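Local coordinates for mitogen-activated protein kinase (Leishmania major, PDB 3UIB) that probably acts as an ATP-dependent serine/threonine protein kinase of the MAP kinase family, here holding the inhibitor SB203580 in its ligand pocket, at residues A[157-162]-A[198-203]; A[205-210]-A[237-242]; A[48-53]-A[113-118]; A[137-142]-A[171-176]. One frame throughout, in Å; residues are numbered along the deposited sequence.

Contact 1 (A[157-162]-A[198-203]). With SB2 (4-[5-(4-fluoro-phenyl)-2-(4-methanesulfinyl-phenyl)-3H-imidazol-4-yl]-pyridine), chain B.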
# COMPACT_ATOMS: atom_id res chain seq x y z
N HIS A 157 2.76 1.09 5.33
CA HIS A 157 2.26 1.71 4.11
C HIS A 157 1.13 2.69 4.44
O HIS A 157 1.22 3.86 4.08
CB HIS A 157 1.81 0.64 3.09
CG HIS A 157 1.69 1.16 1.70
ND1 HIS A 157 0.71 2.07 1.36
CD2 HIS A 157 2.44 0.89 0.61
CE1 HIS A 157 0.89 2.32 0.07
NE2 HIS A 157 1.91 1.63 -0.42
N ARG A 158 0.10 2.19 5.17
CA ARG A 158 -1.09 2.93 5.66
C ARG A 158 -2.14 3.25 4.58
O ARG A 158 -3.30 3.49 4.93
CB ARG A 158 -0.69 4.17 6.49
CG ARG A 158 -1.71 4.62 7.52
CD ARG A 158 -1.36 5.99 8.04
NE ARG A 158 -2.41 6.54 8.89
CZ ARG A 158 -2.27 7.63 9.64
NH1 ARG A 158 -1.12 8.29 9.65
NH2 ARG A 158 -3.28 8.06 10.38
N ASP A 159 -1.75 3.23 3.29
CA ASP A 159 -2.66 3.53 2.19
C ASP A 159 -2.50 2.54 1.00
O ASP A 159 -2.32 2.94 -0.16
CB ASP A 159 -2.53 5.02 1.78
CG ASP A 159 -3.55 5.51 0.78
OD1 ASP A 159 -4.76 5.39 1.05
OD2 ASP A 159 -3.14 6.04 -0.28
N LEU A 160 -2.54 1.22 1.31
CA LEU A 160 -2.41 0.18 0.28
C LEU A 160 -3.75 -0.06 -0.42
O LEU A 160 -4.76 -0.33 0.24
CB LEU A 160 -1.83 -1.13 0.84
CG LEU A 160 -1.49 -2.22 -0.20
CD1 LEU A 160 -0.22 -1.88 -0.96
CD2 LEU A 160 -1.37 -3.58 0.46
N HIS A 161 -3.74 0.06 -1.75
CA HIS A 161 -4.89 -0.14 -2.63
C HIS A 161 -4.40 -0.51 -4.04
O HIS A 161 -3.24 -0.24 -4.35
CB HIS A 161 -5.81 1.11 -2.64
CG HIS A 161 -5.19 2.36 -3.16
ND1 HIS A 161 -4.60 3.28 -2.31
CD2 HIS A 161 -5.13 2.84 -4.43
CE1 HIS A 161 -4.19 4.27 -3.09
NE2 HIS A 161 -4.46 4.03 -4.37
N PRO A 162 -5.24 -1.12 -4.90
CA PRO A 162 -4.76 -1.54 -6.23
C PRO A 162 -4.12 -0.47 -7.13
O PRO A 162 -3.36 -0.82 -8.04
CB PRO A 162 -6.01 -2.18 -6.86
CG PRO A 162 -6.84 -2.61 -5.71
CD PRO A 162 -6.64 -1.55 -4.68
N TRP A 198 -11.89 2.65 1.16
CA TRP A 198 -12.53 1.34 1.12
C TRP A 198 -11.56 0.23 1.55
O TRP A 198 -11.96 -0.94 1.63
CB TRP A 198 -12.95 1.03 -0.33
CG TRP A 198 -14.04 1.89 -0.90
CD1 TRP A 198 -14.79 2.83 -0.25
CD2 TRP A 198 -14.53 1.85 -2.25
NE1 TRP A 198 -15.72 3.37 -1.11
CE2 TRP A 198 -15.57 2.80 -2.35
CE3 TRP A 198 -14.17 1.11 -3.38
CZ2 TRP A 198 -16.27 3.01 -3.54
CZ3 TRP A 198 -14.88 1.32 -4.56
CH2 TRP A 198 -15.91 2.26 -4.63
N TYR A 199 -10.29 0.59 1.77
CA TYR A 199 -9.19 -0.32 2.11
C TYR A 199 -8.63 -0.04 3.49
O TYR A 199 -7.67 -0.71 3.91
CB TYR A 199 -8.08 -0.21 1.03
CG TYR A 199 -8.61 -0.37 -0.38
CD1 TYR A 199 -8.73 -1.63 -0.96
CD2 TYR A 199 -9.06 0.72 -1.10
CE1 TYR A 199 -9.25 -1.79 -2.24
CE2 TYR A 199 -9.60 0.58 -2.38
CZ TYR A 199 -9.69 -0.69 -2.94
OH TYR A 199 -10.23 -0.83 -4.20
N ARG A 200 -9.21 0.95 4.19
CA ARG A 200 -8.81 1.37 5.53
C ARG A 200 -9.30 0.38 6.56
O ARG A 200 -10.49 0.09 6.61
CB ARG A 200 -9.33 2.78 5.85
CG ARG A 200 -8.81 3.85 4.90
CD ARG A 200 -8.03 4.93 5.62
NE ARG A 200 -7.68 6.03 4.72
CZ ARG A 200 -6.60 6.07 3.95
NH1 ARG A 200 -5.73 5.07 3.96
NH2 ARG A 200 -6.37 7.12 3.17
N ALA A 201 -8.38 -0.11 7.39
CA ALA A 201 -8.66 -1.04 8.48
C ALA A 201 -9.71 -0.44 9.44
O ALA A 201 -9.77 0.79 9.53
CB ALA A 201 -7.38 -1.37 9.22
N PRO A 202 -10.56 -1.24 10.13
CA PRO A 202 -11.56 -0.63 11.03
C PRO A 202 -10.98 0.35 12.04
O PRO A 202 -11.60 1.40 12.28
CB PRO A 202 -12.23 -1.84 11.68
CG PRO A 202 -12.03 -2.94 10.70
CD PRO A 202 -10.67 -2.71 10.14
N GLU A 203 -9.78 0.07 12.59
CA GLU A 203 -9.09 0.94 13.54
C GLU A 203 -8.76 2.32 12.95
O GLU A 203 -8.78 3.30 13.68
CB GLU A 203 -7.86 0.25 14.18
CG GLU A 203 -6.69 -0.02 13.24
CD GLU A 203 -6.47 -1.46 12.82
OE1 GLU A 203 -7.46 -2.15 12.49
OE2 GLU A 203 -5.29 -1.89 12.81
O2 SB2 B . -2.97 8.13 -6.43
C1 SB2 B . -1.94 6.58 -4.13
S1 SB2 B . -2.41 6.51 -5.89
CA1 SB2 B . 1.50 7.14 -6.73
CA2 SB2 B . 0.25 7.17 -6.10
CA3 SB2 B . -0.83 6.48 -6.67
CA4 SB2 B . -0.65 5.77 -7.86
CA5 SB2 B . 0.60 5.75 -8.49
CA6 SB2 B . 1.68 6.44 -7.92
NB1 SB2 B . 5.92 3.75 -13.40
CB2 SB2 B . 6.71 3.91 -12.33
CB3 SB2 B . 6.27 4.60 -11.20
CB4 SB2 B . 4.98 5.14 -11.19
CB5 SB2 B . 4.17 4.97 -12.31
CB6 SB2 B . 4.67 4.26 -13.42
NC1 SB2 B . 3.21 5.70 -9.65
CC2 SB2 B . 3.03 6.44 -8.54
NC3 SB2 B . 4.15 7.10 -8.14
CC4 SB2 B . 5.13 6.80 -9.01
CC5 SB2 B . 4.50 5.88 -9.99
CD1 SB2 B . 7.25 7.68 -10.06
CD2 SB2 B . 8.57 8.12 -9.92
CD3 SB2 B . 9.16 8.18 -8.65
CD4 SB2 B . 8.44 7.80 -7.52
CD5 SB2 B . 7.13 7.36 -7.66
CD6 SB2 B . 6.54 7.29 -8.93
FD3 SB2 B . 10.43 8.60 -8.51
O HOH W 1 -5.44 2.18 4.55
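Asp159 and Arg200 supply the ionic part of this contact, a salt bridge in which a single carboxylate oxygen serves two guanidinium nitrogens. OD1 of Asp159 lies 3.1 Å from NH1 of Arg200 and 3.2 Å from NH2 of Arg200, both weak, bent hydrogen bonds, with the carboxylate and guanidinium planes turned 43° apart. Arg200 gets there by a kink at its second torsion (chi2 -120°), beyond which the chain runs out to the carboxylate.

A modelled water lies between the Arg158 carbonyl and Arg200 NH1, close to both, but its approach to the carbonyl is implausibly short, which leaves this bridge tentative.

Apolar contact centres on Tyr199. CB of His161 sits over one face of its ring, 3.9 Å from the ring centroid, a CH-pi contact displaced toward the rim. Pro162 touches the same ring obliquely, CD to CE1 of Tyr199 at 3.6 Å. The Tyr199 hydroxyl is engaged elsewhere, by Glu226.

With CG of His161 held between its own backbone N and carbonyl carbon (chi1 63°), the imidazole turns back from Tyr199: ND1 makes a weak bond to the Asp159 carbonyl, and CE1 of His161 comes to 3.4 Å from the methyl C1 of the inhibitor.

Around the contact, Asp216 of helix 215-229 accepts from the backbone N of both His157 and Arg158, while Glu203 pairs with Arg308. These are hallmarks of the eukaryotic protein kinase fold: the His-Arg-Asp catalytic loop lying against the end of the activation segment with its Ala-Pro-Glu motif.

Contact 2 (A[205-210]-A[237-242])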
# COMPACT_ATOMS: atom_id res chain seq x y z
N VAL A 205 -10.64 3.67 10.33
CA VAL A 205 -11.98 4.24 10.10
C VAL A 205 -12.42 4.87 11.43
O VAL A 205 -12.92 5.99 11.45
CB VAL A 205 -13.00 3.19 9.58
CG1 VAL A 205 -14.38 3.80 9.35
CG2 VAL A 205 -12.50 2.52 8.30
N MET A 206 -12.12 4.17 12.55
CA MET A 206 -12.43 4.62 13.91
C MET A 206 -11.37 5.59 14.48
O MET A 206 -11.33 5.82 15.69
CB MET A 206 -12.68 3.43 14.84
CG MET A 206 -13.91 2.64 14.49
SD MET A 206 -14.22 1.26 15.61
CE MET A 206 -12.85 0.22 15.24
N GLN A 207 -10.53 6.16 13.59
CA GLN A 207 -9.50 7.18 13.88
C GLN A 207 -8.55 6.82 15.05
O GLN A 207 -8.15 7.70 15.81
CB GLN A 207 -10.14 8.58 14.07
CG GLN A 207 -10.94 9.10 12.86
CD GLN A 207 -12.26 9.76 13.25
OE1 GLN A 207 -12.39 10.45 14.27
NE2 GLN A 207 -13.27 9.58 12.41
N PHE A 208 -8.17 5.54 15.17
CA PHE A 208 -7.28 5.09 16.23
C PHE A 208 -5.84 5.51 16.00
O PHE A 208 -5.25 5.20 14.96
CB PHE A 208 -7.41 3.59 16.48
CG PHE A 208 -6.72 3.09 17.73
CD1 PHE A 208 -7.04 3.62 18.97
CD2 PHE A 208 -5.79 2.07 17.66
CE1 PHE A 208 -6.40 3.16 20.13
CE2 PHE A 208 -5.16 1.60 18.82
CZ PHE A 208 -5.47 2.14 20.04
N LYS A 209 -5.28 6.23 16.99
CA LYS A 209 -3.92 6.76 17.01
C LYS A 209 -2.84 5.68 17.10
O LYS A 209 -1.74 5.89 16.58
CB LYS A 209 -3.76 7.83 18.12
CG LYS A 209 -4.06 7.35 19.56
CD LYS A 209 -5.53 7.53 19.98
CE LYS A 209 -5.87 6.68 21.18
NZ LYS A 209 -7.34 6.64 21.43
N GLY A 210 -3.16 4.56 17.75
CA GLY A 210 -2.24 3.44 17.96
C GLY A 210 -2.27 2.34 16.91
O GLY A 210 -2.09 1.16 17.24
N SER A 237 -19.47 5.10 1.81
CA SER A 237 -19.53 6.53 1.49
C SER A 237 -19.51 7.41 2.75
O SER A 237 -19.34 8.63 2.64
CB SER A 237 -20.77 6.84 0.65
OG SER A 237 -21.97 6.58 1.37
N THR A 238 -19.73 6.80 3.94
CA THR A 238 -19.76 7.47 5.25
C THR A 238 -19.05 6.62 6.31
O THR A 238 -18.79 5.44 6.06
CB THR A 238 -21.22 7.71 5.71
OG1 THR A 238 -21.82 6.49 6.18
CG2 THR A 238 -22.09 8.36 4.65
N PHE A 239 -18.79 7.19 7.50
CA PHE A 239 -18.18 6.49 8.64
C PHE A 239 -19.06 5.32 9.09
O PHE A 239 -18.54 4.24 9.36
CB PHE A 239 -17.94 7.47 9.82
CG PHE A 239 -17.56 6.86 11.15
CD1 PHE A 239 -16.24 6.57 11.45
CD2 PHE A 239 -18.53 6.62 12.12
CE1 PHE A 239 -15.89 6.02 12.69
CE2 PHE A 239 -18.19 6.06 13.35
CZ PHE A 239 -16.87 5.79 13.64
N TYR A 240 -20.38 5.53 9.19
CA TYR A 240 -21.36 4.54 9.62
C TYR A 240 -21.56 3.43 8.60
O TYR A 240 -21.50 2.26 8.97
CB TYR A 240 -22.70 5.19 9.98
CG TYR A 240 -22.65 6.10 11.19
CD1 TYR A 240 -22.36 5.60 12.45
CD2 TYR A 240 -23.01 7.44 11.09
CE1 TYR A 240 -22.35 6.42 13.58
CE2 TYR A 240 -23.02 8.27 12.21
CZ TYR A 240 -22.68 7.76 13.45
OH TYR A 240 -22.69 8.57 14.55
N ASN A 241 -21.81 3.78 7.32
CA ASN A 241 -22.04 2.77 6.30
C ASN A 241 -20.80 1.95 5.91
O ASN A 241 -20.96 0.81 5.47
CB ASN A 241 -22.88 3.27 5.10
CG ASN A 241 -22.19 4.19 4.12
OD1 ASN A 241 -20.99 4.06 3.83
ND2 ASN A 241 -22.95 5.12 3.56
N GLN A 242 -19.59 2.50 6.10
CA GLN A 242 -18.33 1.78 5.85
C GLN A 242 -18.17 0.73 6.95
O GLN A 242 -17.82 -0.41 6.64
CB GLN A 242 -17.12 2.73 5.82
CG GLN A 242 -15.76 2.04 5.58
CD GLN A 242 -15.59 1.42 4.21
OE1 GLN A 242 -15.14 0.29 4.07
NE2 GLN A 242 -15.89 2.17 3.17
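Phe239 presents the edge of its ring to the backbone of Val205 and Met206, and this edge-on approach sets the character of the contact. The Val205 carbonyl O, 3.2 Å from CE1 of Phe239, and CA of Met206 both lie near the ring plane. Because CG of Phe239 is anti to its own backbone N (chi1 169°), the ring extends from the start of helix 239-250 to the end of helix 202-205.

The Val205 side chain meets the ring at an angle. Its CG1 branch comes to 3.9 Å from CD1 of Phe239, while the other branch, CG2, touches CG of Gln242 one turn further along the helix at 4.3 Å. Met206 adds a looser apolar touch through its CG, and the rest of its chain turns off toward Leu243, Ala266 and Phe303. Tyr269 meets the Phe239 ring edge to face, so helix 264-269 takes part in the same cluster.

Both helix ends that meet here are capped. Gln207, at positive phi, is the C-prime residue of a Schellman motif closing the helix before it. On the other segment Thr238 and Asn241 form a capping box: Asn241 N gives to Thr238 OG1 at 2.9 Å, and Thr238 N to Asn241 OD1 at 3.0 Å. That second donor stands 43° out of the carbonyl plane, whereas Ser237 N reaches the same oxygen on a lone pair.

Chemically, the division of labour is plain: the helix-ending and helix-starting bonds stay on their own side of the interface, and what joins the two segments is apolar contact, with the carbonyl of Val205 directed at a ring edge.

Contact 3 (A[48-53]-A[113-118]). With SB2 (4-[5-(4-fluoro-phenyl)-2-(4-methanesulfinyl-phenyl)-3H-imidazol-4-yl]-pyridine), chain B.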
# COMPACT_ATOMS: atom_id res chain seq x y z
N PRO A 48 13.43 2.08 -20.73
CA PRO A 48 12.16 2.79 -20.47
C PRO A 48 12.01 3.14 -18.98
O PRO A 48 12.00 2.25 -18.13
CB PRO A 48 11.08 1.82 -20.97
CG PRO A 48 11.74 0.49 -21.04
CD PRO A 48 13.22 0.62 -20.83
N VAL A 49 11.95 4.45 -18.69
CA VAL A 49 11.87 4.99 -17.33
C VAL A 49 10.62 5.84 -17.07
O VAL A 49 9.88 6.17 -18.00
CB VAL A 49 13.18 5.72 -16.90
CG1 VAL A 49 14.32 4.73 -16.66
CG2 VAL A 49 13.58 6.80 -17.90
N ALA A 50 10.38 6.19 -15.79
CA ALA A 50 9.28 7.04 -15.32
C ALA A 50 9.86 8.24 -14.57
O ALA A 50 10.57 8.06 -13.58
CB ALA A 50 8.35 6.24 -14.42
N ILE A 51 9.58 9.45 -15.08
CA ILE A 51 10.09 10.69 -14.48
C ILE A 51 8.96 11.48 -13.82
O ILE A 51 7.97 11.82 -14.48
CB ILE A 51 10.96 11.54 -15.47
CG1 ILE A 51 11.98 10.67 -16.23
CG2 ILE A 51 11.67 12.68 -14.74
CD1 ILE A 51 11.66 10.48 -17.69
N LYS A 52 9.11 11.76 -12.51
CA LYS A 52 8.15 12.51 -11.70
C LYS A 52 8.70 13.91 -11.44
O LYS A 52 9.84 14.05 -11.00
CB LYS A 52 7.88 11.77 -10.38
CG LYS A 52 6.73 12.31 -9.52
CD LYS A 52 6.61 11.54 -8.21
CE LYS A 52 6.02 12.36 -7.09
NZ LYS A 52 5.96 11.59 -5.82
N ARG A 53 7.89 14.94 -11.73
CA ARG A 53 8.27 16.34 -11.52
C ARG A 53 7.43 16.99 -10.43
O ARG A 53 6.20 17.04 -10.54
CB ARG A 53 8.20 17.13 -12.83
N THR A 113 12.62 6.45 -11.83
CA THR A 113 12.45 5.03 -11.47
C THR A 113 12.19 4.26 -12.78
O THR A 113 12.12 4.89 -13.84
CB THR A 113 11.27 4.81 -10.49
OG1 THR A 113 10.05 5.26 -11.08
CG2 THR A 113 11.48 5.45 -9.12
N GLU A 114 12.01 2.92 -12.72
CA GLU A 114 11.68 2.11 -13.89
C GLU A 114 10.21 2.39 -14.26
O GLU A 114 9.41 2.66 -13.37
CB GLU A 114 11.84 0.61 -13.58
CG GLU A 114 13.25 0.08 -13.70
CD GLU A 114 13.38 -1.41 -13.40
OE1 GLU A 114 12.89 -2.22 -14.22
OE2 GLU A 114 13.96 -1.76 -12.35
N LEU A 115 9.87 2.32 -15.56
CA LEU A 115 8.49 2.55 -15.99
C LEU A 115 7.66 1.29 -15.81
O LEU A 115 8.04 0.22 -16.31
CB LEU A 115 8.40 3.07 -17.43
CG LEU A 115 7.00 3.44 -17.95
CD1 LEU A 115 6.48 4.72 -17.31
CD2 LEU A 115 7.00 3.56 -19.47
N MET A 116 6.54 1.41 -15.08
CA MET A 116 5.63 0.30 -14.82
C MET A 116 4.47 0.34 -15.79
O MET A 116 3.77 1.35 -15.87
CB MET A 116 5.14 0.30 -13.36
CG MET A 116 6.25 0.37 -12.31
SD MET A 116 7.52 -0.91 -12.47
CE MET A 116 6.69 -2.26 -11.78
N ARG A 117 4.29 -0.76 -16.56
CA ARG A 117 3.26 -0.96 -17.59
C ARG A 117 1.89 -0.41 -17.19
O ARG A 117 1.36 0.48 -17.86
CB ARG A 117 3.20 -2.46 -17.98
CG ARG A 117 2.07 -2.85 -18.94
CD ARG A 117 2.16 -4.30 -19.39
NE ARG A 117 2.17 -5.25 -18.27
CZ ARG A 117 1.10 -5.89 -17.80
NH1 ARG A 117 -0.10 -5.68 -18.34
NH2 ARG A 117 1.22 -6.74 -16.79
N THR A 118 1.34 -0.93 -16.08
CA THR A 118 0.03 -0.56 -15.52
C THR A 118 0.01 -0.84 -14.01
O THR A 118 1.02 -1.25 -13.44
CB THR A 118 -1.10 -1.29 -16.30
OG1 THR A 118 -2.36 -0.74 -15.89
CG2 THR A 118 -1.10 -2.81 -16.10
O2 SB2 B . -2.97 8.13 -6.43
C1 SB2 B . -1.94 6.58 -4.13
S1 SB2 B . -2.41 6.51 -5.89
CA1 SB2 B . 1.50 7.14 -6.73
CA2 SB2 B . 0.25 7.17 -6.10
CA3 SB2 B . -0.83 6.48 -6.67
CA4 SB2 B . -0.65 5.77 -7.86
CA5 SB2 B . 0.60 5.75 -8.49
CA6 SB2 B . 1.68 6.44 -7.92
NB1 SB2 B . 5.92 3.75 -13.40
CB2 SB2 B . 6.71 3.91 -12.33
CB3 SB2 B . 6.27 4.60 -11.20
CB4 SB2 B . 4.98 5.14 -11.19
CB5 SB2 B . 4.17 4.97 -12.31
CB6 SB2 B . 4.67 4.26 -13.42
NC1 SB2 B . 3.21 5.70 -9.65
CC2 SB2 B . 3.03 6.44 -8.54
NC3 SB2 B . 4.15 7.10 -8.14
CC4 SB2 B . 5.13 6.80 -9.01
CC5 SB2 B . 4.50 5.88 -9.99
CD1 SB2 B . 7.25 7.68 -10.06
CD2 SB2 B . 8.57 8.12 -9.92
CD3 SB2 B . 9.16 8.18 -8.65
CD4 SB2 B . 8.44 7.80 -7.52
CD5 SB2 B . 7.13 7.36 -7.66
CD6 SB2 B . 6.54 7.29 -8.93
FD3 SB2 B . 10.43 8.60 -8.51
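Ala50, which pairs with Thr113 and touches Leu115, sets its CB on one side of the inhibitor's pyridine ring, near the rim, 3.5 Å from CB2 of SB2; CB and CG of Met116 lie on the other side, also displaced from the centre. At the edge, Met116 N donates to the pyridine nitrogen NB1 of SB2 at 2.9 Å, and the Glu114 carbonyl comes close beside CB2. The fluorophenyl ring runs between CB of Lys52 on one side of its plane and CG2 of Thr113 on the other, both off centre, the latter 3.4 Å from FD3 of SB2.

The two strands run antiparallel. Ala50 and Thr113 form a hydrogen-bonded pair, with Ala50 N to Thr113 O at 2.9 Å and Thr113 N to Ala50 O at 3.1 Å. Leu115, its CG anti to the backbone N (chi1 -176°), brings CD1 to 3.8 Å from CB of Ala50.

Lys52 ends in a salt bridge to Glu79, as is familiar in kinases. Chemically, three bonds join the segments, the last a weak one from Leu115 N to Pro48 O, and the next amide along, that of Met116, is given to the inhibitor as hinge amides commonly are, with Thr113 at the gatekeeper position.

Contact 4 (A[137-142]-A[171-176]). With SB2 (4-[5-(4-fluoro-phenyl)-2-(4-methanesulfinyl-phenyl)-3H-imidazol-4-yl]-pyridine), chain B.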
# COMPACT_ATOMS: atom_id res chain seq x y z
N GLN A 137 -3.06 -15.84 -6.58
CA GLN A 137 -2.08 -16.45 -5.69
C GLN A 137 -0.69 -15.85 -5.89
O GLN A 137 -0.03 -15.50 -4.91
CB GLN A 137 -2.07 -17.97 -5.86
CG GLN A 137 -1.27 -18.73 -4.81
CD GLN A 137 -0.56 -19.93 -5.40
OE1 GLN A 137 -0.21 -19.99 -6.59
NE2 GLN A 137 -0.26 -20.90 -4.54
N TYR A 138 -0.27 -15.69 -7.16
CA TYR A 138 1.02 -15.09 -7.51
C TYR A 138 1.07 -13.62 -7.08
O TYR A 138 2.02 -13.24 -6.40
CB TYR A 138 1.33 -15.25 -9.00
CG TYR A 138 2.78 -14.95 -9.35
CD1 TYR A 138 3.78 -15.90 -9.13
CD2 TYR A 138 3.14 -13.75 -9.95
CE1 TYR A 138 5.10 -15.64 -9.47
CE2 TYR A 138 4.46 -13.48 -10.30
CZ TYR A 138 5.44 -14.42 -10.05
OH TYR A 138 6.75 -14.15 -10.36
N PHE A 139 0.04 -12.82 -7.45
CA PHE A 139 -0.07 -11.40 -7.10
C PHE A 139 -0.02 -11.20 -5.59
O PHE A 139 0.79 -10.40 -5.11
CB PHE A 139 -1.36 -10.77 -7.69
CG PHE A 139 -1.45 -10.59 -9.19
CD1 PHE A 139 -0.29 -10.48 -9.97
CD2 PHE A 139 -2.68 -10.51 -9.83
CE1 PHE A 139 -0.38 -10.30 -11.35
CE2 PHE A 139 -2.76 -10.34 -11.21
CZ PHE A 139 -1.61 -10.24 -11.97
N MET A 140 -0.86 -11.95 -4.83
CA MET A 140 -0.92 -11.88 -3.37
C MET A 140 0.42 -12.20 -2.73
O MET A 140 0.85 -11.47 -1.83
CB MET A 140 -2.03 -12.78 -2.80
CG MET A 140 -3.43 -12.20 -2.97
SD MET A 140 -3.63 -10.47 -2.48
CE MET A 140 -3.29 -10.56 -0.71
N TYR A 141 1.11 -13.25 -3.22
CA TYR A 141 2.42 -13.64 -2.70
C TYR A 141 3.41 -12.48 -2.80
O TYR A 141 4.09 -12.18 -1.82
CB TYR A 141 2.95 -14.91 -3.40
CG TYR A 141 4.15 -15.51 -2.72
CD1 TYR A 141 4.06 -16.03 -1.43
CD2 TYR A 141 5.39 -15.56 -3.35
CE1 TYR A 141 5.17 -16.57 -0.78
CE2 TYR A 141 6.51 -16.09 -2.72
CZ TYR A 141 6.39 -16.60 -1.43
OH TYR A 141 7.48 -17.13 -0.79
N HIS A 142 3.43 -11.79 -3.96
CA HIS A 142 4.30 -10.65 -4.16
C HIS A 142 3.86 -9.41 -3.40
O HIS A 142 4.73 -8.72 -2.86
CB HIS A 142 4.53 -10.40 -5.64
CG HIS A 142 5.43 -11.43 -6.25
ND1 HIS A 142 6.80 -11.26 -6.29
CD2 HIS A 142 5.12 -12.64 -6.77
CE1 HIS A 142 7.28 -12.36 -6.85
NE2 HIS A 142 6.31 -13.21 -7.16
N ASN A 171 5.28 -8.66 -15.86
CA ASN A 171 4.06 -8.96 -15.09
C ASN A 171 4.19 -8.97 -13.55
O ASN A 171 3.16 -9.03 -12.85
CB ASN A 171 3.30 -10.19 -15.64
CG ASN A 171 1.87 -10.34 -15.19
OD1 ASN A 171 1.02 -9.47 -15.40
ND2 ASN A 171 1.57 -11.48 -14.57
N ASP A 172 5.42 -8.87 -13.01
CA ASP A 172 5.64 -8.90 -11.56
C ASP A 172 5.23 -7.63 -10.79
O ASP A 172 5.30 -6.52 -11.33
CB ASP A 172 7.05 -9.39 -11.21
CG ASP A 172 7.23 -10.88 -11.46
OD1 ASP A 172 6.93 -11.34 -12.58
OD2 ASP A 172 7.68 -11.58 -10.53
N ILE A 173 4.77 -7.81 -9.53
CA ILE A 173 4.27 -6.76 -8.64
C ILE A 173 5.32 -5.90 -7.90
O ILE A 173 6.32 -6.41 -7.40
CB ILE A 173 3.11 -7.29 -7.76
CG1 ILE A 173 1.77 -6.96 -8.43
CG2 ILE A 173 3.17 -6.82 -6.28
CD1 ILE A 173 0.59 -7.70 -7.92
N THR A 174 5.05 -4.58 -7.83
CA THR A 174 5.89 -3.57 -7.17
C THR A 174 4.99 -2.60 -6.40
O THR A 174 3.94 -2.21 -6.90
CB THR A 174 6.76 -2.88 -8.22
OG1 THR A 174 7.55 -3.86 -8.88
CG2 THR A 174 7.68 -1.84 -7.63
N ILE A 175 5.42 -2.22 -5.18
CA ILE A 175 4.69 -1.31 -4.30
C ILE A 175 5.37 0.07 -4.24
O ILE A 175 6.59 0.16 -4.12
CB ILE A 175 4.53 -1.95 -2.88
CG1 ILE A 175 3.68 -3.24 -2.94
CG2 ILE A 175 3.95 -0.96 -1.87
CD1 ILE A 175 3.73 -4.10 -1.67
N CYS A 176 4.55 1.13 -4.32
CA CYS A 176 4.97 2.54 -4.21
C CYS A 176 3.99 3.26 -3.26
O CYS A 176 3.07 2.62 -2.75
CB CYS A 176 5.02 3.20 -5.58
SG CYS A 176 3.40 3.43 -6.37
O2 SB2 B . -2.97 8.13 -6.43
C1 SB2 B . -1.94 6.58 -4.13
S1 SB2 B . -2.41 6.51 -5.89
CA1 SB2 B . 1.50 7.14 -6.73
CA2 SB2 B . 0.25 7.17 -6.10
CA3 SB2 B . -0.83 6.48 -6.67
CA4 SB2 B . -0.65 5.77 -7.86
CA5 SB2 B . 0.60 5.75 -8.49
CA6 SB2 B . 1.68 6.44 -7.92
NB1 SB2 B . 5.92 3.75 -13.40
CB2 SB2 B . 6.71 3.91 -12.33
CB3 SB2 B . 6.27 4.60 -11.20
CB4 SB2 B . 4.98 5.14 -11.19
CB5 SB2 B . 4.17 4.97 -12.31
CB6 SB2 B . 4.67 4.26 -13.42
NC1 SB2 B . 3.21 5.70 -9.65
CC2 SB2 B . 3.03 6.44 -8.54
NC3 SB2 B . 4.15 7.10 -8.14
CC4 SB2 B . 5.13 6.80 -9.01
CC5 SB2 B . 4.50 5.88 -9.99
CD1 SB2 B . 7.25 7.68 -10.06
CD2 SB2 B . 8.57 8.12 -9.92
CD3 SB2 B . 9.16 8.18 -8.65
CD4 SB2 B . 8.44 7.80 -7.52
CD5 SB2 B . 7.13 7.36 -7.66
CD6 SB2 B . 6.54 7.29 -8.93
FD3 SB2 B . 10.43 8.60 -8.51
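His142 and Ile173 bring their CA atoms within 5.9 Å where helix 133-153 passes the start of strand 173-175. Ile173 makes the apolar contact with two branches: CG2 packs on CB of His142 at 3.9 Å, and CD1 reaches 3.6 Å from CD1 of Phe139, the Phe139 and Ile173 side chains crossing at about a right angle. The Phe139 ring also meets ND2 of Asn171, though that residue is poorly ordered.

A polar contact lies beside this apolar one. Tyr138 OH donates to Asp172 OD2 at 2.7 Å, striking the carboxylate on its syn side, 30° out of its plane; ring and carboxylate stand nearly perpendicular, at 86°. The phenol reaches so far because CG of Tyr138 is anti to the backbone N (chi1 -166°). NE2 of His142 sits over one face of the tyrosine ring, toward its rim, and CE1 of His142 is 3.8 Å from Asp172 OD2. At its other nitrogen, ND1, the imidazole is hydrogen-bonded to Asn90, which also binds the Ile173 carbonyl and thus ties helix and strand together a second time.

Thr174 pairs with Leu166 of strand 165-167, and Ile173 packs on Ile165 of that strand. Further along, Cys176, just ahead of the position of the DFG motif, touches the inhibitor. Away from the strand, Met140 of the helix packs on Val223, Met224 and Met227 of helix 215-229.

From the N terminus, contact 3 comes first: strand 48-53 pairs with 113-118, closing a 59-residue loop that includes helix 70-85. Contacts 4 and 1 then cross: contact 4 closes a 28-residue loop, tying helix 133-153 to strand 173-175, and contact 1 a 35-residue loop, tying the catalytic loop to the end of the activation segment. They meet where His157 NE2 bonds to the Cys176 carbonyl. Contact 2 follows in series, spanning helix 215-229 and adjoining contact 1 through the short helix 202-205, which it ties to helix 239-250. None nests inside another. Contacts 1, 3 and 4 all touch the inhibitor; contact 2 lies across the chain's centre from contacts 3 and 4.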